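Local coordinates for protein proteasome accessory factor B/C (PafBC) (Paenarthrobacter aurescens, PDB 6SJ9) that probably acts as a transcriptional regulator of the bacterial DNA damage response, combining winged helix-turn-helix and WYL domains in one chain, at residues A149-P162 / A215-P227. Residues are numbered along the deposited sequence; the frame is centred on the assembly and turned at random.
Sequences AFDDVVAAMHGKHP and AISVLTTGSFHPP
Gly222 O accepts the shortest polar bond of this contact, from His161 ND1 at 2.8 Å. The N-H...O angle of 167° makes it nearly straight, and the acceptor lies in the imidazole plane: the ring presents its edge to Gly222 O and one face to Thr220 of the same type I turn, 219-222. Thr220 CA sits 3.6 Å from the centroid of the His161 ring, almost on the normal, as a CH-pi contact, while Gly159 O lies over the opposite face. A chi1 of -58° swings CG anti to the carbonyl carbon and brings the ring to the turn, where that bond and the contacts on both faces limit its rotation. Replacing His161 by an alanine removes the ring, and Gly222 O would probably lose its imidazole donor and Thr220 CA the face it packs on.

Neighbouring backbone bonds extend the junction. Leu219 N donates to Pro162 O at 2.9 Å, whereas Phe224 N reaches Lys160 O only weakly, at 133°. Lys160 O also receives a CA-H...O contact from Ser223 CA at 3.1 Å. Lys160, with positive phi, is the C-prime residue of the Schellman motif ending helix 147-159, which brings Lys160 O, His161 and Pro162 to residues 219-224. The Phe224 ring lies against this exit, CE1 3.3 Å from His161 O, which approaches obliquely, with Ala156 O at its edge.

Along the helix the contact is mostly apolar. Ile216 CD1 presses tightly on Val153 CG2 at 3.4 Å; Val218 spreads its branches, CG1 to Ala156 CB and CG2 to Asp152 CB. Asp152 OD2 passes 3.4 Å from Ile216 O without bonding, its salt bridge being to Arg594, while OD1 bonds Gln148.

Within this WYL-domain region, then, Ile216 and Val218 pack on the helix through aliphatic groups, and directional polar bonds concentrate where helix gives way to strand 163-168.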
loop_
_atom_site.group_PDB
_atom_site.type_symbol
_atom_site.label_atom_id
_atom_site.label_comp_id
_atom_site.label_asym_id
_atom_site.label_seq_id
_atom_site.Cartn_x
_atom_site.Cartn_y
_atom_site.Cartn_z
ATOM N N ALA A 149 16.037 6.461 8.338
ATOM C CA ALA A 149 15.935 7.771 8.985
ATOM C C ALA A 149 14.837 7.767 10.026
ATOM O O ALA A 149 14.973 8.351 11.124
ATOM C CB ALA A 149 15.669 8.856 7.940
ATOM N N PHE A 150 13.749 7.080 9.711
ATOM C CA PHE A 150 12.703 6.904 10.695
ATOM C C PHE A 150 13.218 6.139 11.893
ATOM O O PHE A 150 12.932 6.514 13.041
ATOM C CB PHE A 150 11.519 6.173 10.087
ATOM C CG PHE A 150 10.218 6.689 10.555
ATOM C CD1 PHE A 150 9.645 6.184 11.683
ATOM C CD2 PHE A 150 9.571 7.688 9.844
ATOM C CE1 PHE A 150 8.443 6.684 12.135
ATOM C CE2 PHE A 150 8.358 8.198 10.262
ATOM C CZ PHE A 150 7.799 7.689 11.424
ATOM N N ASP A 151 13.859 4.974 11.644
ATOM C CA ASP A 151 14.398 4.198 12.751
ATOM C C ASP A 151 15.374 5.025 13.589
ATOM O O ASP A 151 15.410 4.876 14.811
ATOM C CB ASP A 151 15.096 2.923 12.281
ATOM C CG ASP A 151 14.113 1.864 11.667
ATOM O OD1 ASP A 151 12.866 1.978 11.800
ATOM O OD2 ASP A 151 14.618 0.874 11.074
ATOM N N ASP A 152 16.158 5.900 12.950
ATOM C CA ASP A 152 17.206 6.616 13.685
ATOM C C ASP A 152 16.622 7.696 14.584
ATOM O O ASP A 152 17.010 7.810 15.756
ATOM C CB ASP A 152 18.221 7.218 12.717
ATOM C CG ASP A 152 19.068 6.166 12.084
ATOM O OD1 ASP A 152 19.358 5.115 12.735
ATOM O OD2 ASP A 152 19.512 6.424 10.964
ATOM N N VAL A 153 15.626 8.434 14.080
ATOM C CA VAL A 153 14.959 9.435 14.914
ATOM C C VAL A 153 14.247 8.761 16.076
ATOM O O VAL A 153 14.342 9.208 17.216
ATOM C CB VAL A 153 13.990 10.287 14.071
ATOM C CG1 VAL A 153 13.114 11.172 15.001
ATOM C CG2 VAL A 153 14.811 11.215 13.187
ATOM N N VAL A 154 13.518 7.674 15.796
ATOM C CA VAL A 154 12.820 6.930 16.847
ATOM C C VAL A 154 13.832 6.402 17.879
ATOM O O VAL A 154 13.556 6.383 19.081
ATOM C CB VAL A 154 12.008 5.750 16.229
ATOM C CG1 VAL A 154 11.568 4.778 17.263
ATOM C CG2 VAL A 154 10.734 6.273 15.505
ATOM N N ALA A 155 14.972 5.892 17.408
ATOM C CA ALA A 155 16.006 5.375 18.310
ATOM C C ALA A 155 16.622 6.513 19.115
ATOM O O ALA A 155 16.795 6.397 20.317
ATOM C CB ALA A 155 17.108 4.612 17.499
ATOM N N ALA A 156 16.869 7.650 18.470
ATOM C CA ALA A 156 17.410 8.804 19.179
ATOM C C ALA A 156 16.479 9.237 20.315
ATOM O O ALA A 156 16.920 9.515 21.437
ATOM C CB ALA A 156 17.622 9.932 18.168
HETATM N N MSE A 157 15.184 9.301 20.044
HETATM C CA MSE A 157 14.254 9.755 21.085
HETATM C C MSE A 157 14.150 8.733 22.182
HETATM O O MSE A 157 14.018 9.102 23.334
HETATM C CB MSE A 157 12.822 10.015 20.511
HETATM C CG MSE A 157 12.777 10.921 19.328
HETATM SE SE MSE A 157 10.867 11.510 18.865
HETATM C CE MSE A 157 10.366 9.840 17.918
ATOM N N HIS A 158 14.131 7.441 21.811
ATOM C CA HIS A 158 14.037 6.400 22.826
ATOM C C HIS A 158 15.259 6.433 23.735
ATOM O O HIS A 158 15.129 6.315 24.959
ATOM C CB HIS A 158 13.888 4.997 22.203
ATOM C CG HIS A 158 13.654 3.907 23.216
ATOM N ND1 HIS A 158 14.392 2.729 23.253
ATOM C CD2 HIS A 158 12.758 3.812 24.227
ATOM C CE1 HIS A 158 13.974 1.975 24.260
ATOM N NE2 HIS A 158 12.992 2.613 24.877
ATOM N N GLY A 159 16.439 6.623 23.161
ATOM C CA GLY A 159 17.629 6.659 23.995
ATOM C C GLY A 159 18.003 8.057 24.490
ATOM O O GLY A 159 19.049 8.216 25.132
ATOM N N LYS A 160 17.175 9.063 24.190
ATOM C CA LYS A 160 17.437 10.441 24.603
ATOM C C LYS A 160 18.806 10.922 24.111
ATOM O O LYS A 160 19.578 11.516 24.865
ATOM C CB LYS A 160 17.309 10.599 26.132
ATOM C CG LYS A 160 15.896 10.309 26.600
ATOM C CD LYS A 160 15.722 10.546 28.059
ATOM C CE LYS A 160 14.223 10.555 28.400
ATOM N NZ LYS A 160 13.716 9.150 28.516
ATOM N N HIS A 161 19.109 10.632 22.873
ATOM C CA HIS A 161 20.303 11.064 22.194
ATOM C C HIS A 161 19.959 12.196 21.221
ATOM O O HIS A 161 19.022 12.057 20.414
ATOM C CB HIS A 161 20.907 9.915 21.395
ATOM C CG HIS A 161 21.242 8.736 22.223
ATOM N ND1 HIS A 161 21.952 8.842 23.404
ATOM C CD2 HIS A 161 21.027 7.415 22.020
ATOM C CE1 HIS A 161 22.120 7.636 23.905
ATOM N NE2 HIS A 161 21.597 6.755 23.072
ATOM N N PRO A 162 20.761 13.257 21.216
ATOM C CA PRO A 162 20.673 14.259 20.148
ATOM C C PRO A 162 21.181 13.642 18.838
ATOM O O PRO A 162 21.804 12.563 18.832
ATOM C CB PRO A 162 21.558 15.414 20.650
ATOM C CG PRO A 162 22.497 14.773 21.635
ATOM C CD PRO A 162 21.916 13.446 22.137
ATOM N N ALA A 215 22.069 10.365 5.833
ATOM C CA ALA A 215 21.458 9.611 6.902
ATOM C C ALA A 215 21.656 10.369 8.215
ATOM O O ALA A 215 22.477 11.282 8.338
ATOM C CB ALA A 215 22.037 8.192 6.977
ATOM N N ILE A 216 20.833 10.028 9.180
ATOM C CA ILE A 216 20.893 10.674 10.479
ATOM C C ILE A 216 21.959 9.976 11.303
ATOM O O ILE A 216 21.922 8.759 11.468
ATOM C CB ILE A 216 19.510 10.588 11.136
ATOM C CG1 ILE A 216 18.530 11.411 10.264
ATOM C CG2 ILE A 216 19.566 10.952 12.610
ATOM C CD1 ILE A 216 17.146 11.305 10.649
ATOM N N SER A 217 22.897 10.737 11.843
ATOM C CA SER A 217 23.816 10.172 12.826
ATOM C C SER A 217 23.287 10.430 14.254
ATOM O O SER A 217 23.105 11.594 14.672
ATOM C CB SER A 217 25.229 10.692 12.583
ATOM O OG SER A 217 25.373 12.045 12.916
ATOM N N VAL A 218 22.974 9.339 14.957
ATOM C CA VAL A 218 22.517 9.370 16.337
ATOM C C VAL A 218 23.727 9.495 17.267
ATOM O O VAL A 218 24.557 8.585 17.326
ATOM C CB VAL A 218 21.725 8.109 16.649
ATOM C CG1 VAL A 218 21.116 8.183 18.069
ATOM C CG2 VAL A 218 20.572 7.946 15.651
ATOM N N LEU A 219 23.794 10.586 18.059
ATOM C CA LEU A 219 24.959 10.803 18.947
ATOM C C LEU A 219 24.746 10.069 20.275
ATOM O O LEU A 219 24.346 10.647 21.306
ATOM C CB LEU A 219 25.175 12.289 19.175
ATOM C CG LEU A 219 25.201 13.057 17.846
ATOM C CD1 LEU A 219 25.560 14.523 18.134
ATOM C CD2 LEU A 219 26.263 12.391 16.875
ATOM N N THR A 220 25.079 8.777 20.251
ATOM C CA THR A 220 24.889 7.839 21.358
ATOM C C THR A 220 25.835 8.126 22.525
ATOM O O THR A 220 25.769 7.391 23.507
ATOM C CB THR A 220 25.065 6.360 20.915
ATOM O OG1 THR A 220 26.371 6.188 20.391
ATOM C CG2 THR A 220 24.022 5.938 19.854
ATOM N N THR A 221 26.751 9.073 22.382
ATOM C CA THR A 221 27.521 9.560 23.513
ATOM C C THR A 221 26.809 10.669 24.288
ATOM O O THR A 221 27.327 11.092 25.327
ATOM C CB THR A 221 28.850 10.155 23.051
ATOM O OG1 THR A 221 28.578 11.113 22.007
ATOM C CG2 THR A 221 29.765 9.072 22.507
ATOM N N GLY A 222 25.718 11.228 23.749
ATOM C CA GLY A 222 25.076 12.390 24.316
ATOM C C GLY A 222 23.725 12.087 24.953
ATOM O O GLY A 222 23.146 11.019 24.770
ATOM N N SER A 223 23.209 13.091 25.670
ATOM C CA SER A 223 21.892 12.999 26.274
ATOM C C SER A 223 21.168 14.326 26.075
ATOM O O SER A 223 21.786 15.366 25.833
ATOM C CB SER A 223 21.941 12.743 27.773
ATOM O OG SER A 223 22.773 13.761 28.301
ATOM N N PHE A 224 19.840 14.260 26.196
ATOM C CA PHE A 224 19.017 15.452 26.303
ATOM C C PHE A 224 17.709 15.003 26.922
ATOM O O PHE A 224 17.408 13.810 26.960
ATOM C CB PHE A 224 18.779 16.092 24.938
ATOM C CG PHE A 224 17.747 15.396 24.137
ATOM C CD1 PHE A 224 18.056 14.238 23.434
ATOM C CD2 PHE A 224 16.468 15.925 24.020
ATOM C CE1 PHE A 224 17.130 13.598 22.681
ATOM C CE2 PHE A 224 15.525 15.295 23.259
ATOM C CZ PHE A 224 15.841 14.116 22.571
ATOM N N HIS A 225 16.937 15.967 27.403
ATOM C CA HIS A 225 15.549 15.808 27.838
ATOM C C HIS A 225 14.674 16.684 26.951
ATOM O O HIS A 225 14.968 17.877 26.867
ATOM C CB HIS A 225 15.393 16.295 29.317
ATOM C CG HIS A 225 16.148 15.489 30.331
ATOM N ND1 HIS A 225 15.939 14.140 30.515
ATOM C CD2 HIS A 225 17.071 15.858 31.258
ATOM C CE1 HIS A 225 16.726 13.703 31.483
ATOM N NE2 HIS A 225 17.421 14.726 31.954
ATOM N N PRO A 226 13.607 16.198 26.326
ATOM C CA PRO A 226 12.673 17.115 25.674
ATOM C C PRO A 226 11.894 17.915 26.705
ATOM O O PRO A 226 11.709 17.463 27.848
ATOM C CB PRO A 226 11.758 16.176 24.869
ATOM C CG PRO A 226 11.781 14.903 25.635
ATOM C CD PRO A 226 13.176 14.793 26.202
ATOM N N PRO A 227 11.437 19.121 26.354
ATOM C CA PRO A 227 10.707 19.972 27.330
ATOM C C PRO A 227 9.365 19.345 27.691
ATOM O O PRO A 227 8.750 18.678 26.870
ATOM C CB PRO A 227 10.511 21.305 26.582
ATOM C CG PRO A 227 10.493 20.945 25.189
ATOM C CD PRO A 227 11.426 19.712 25.007
#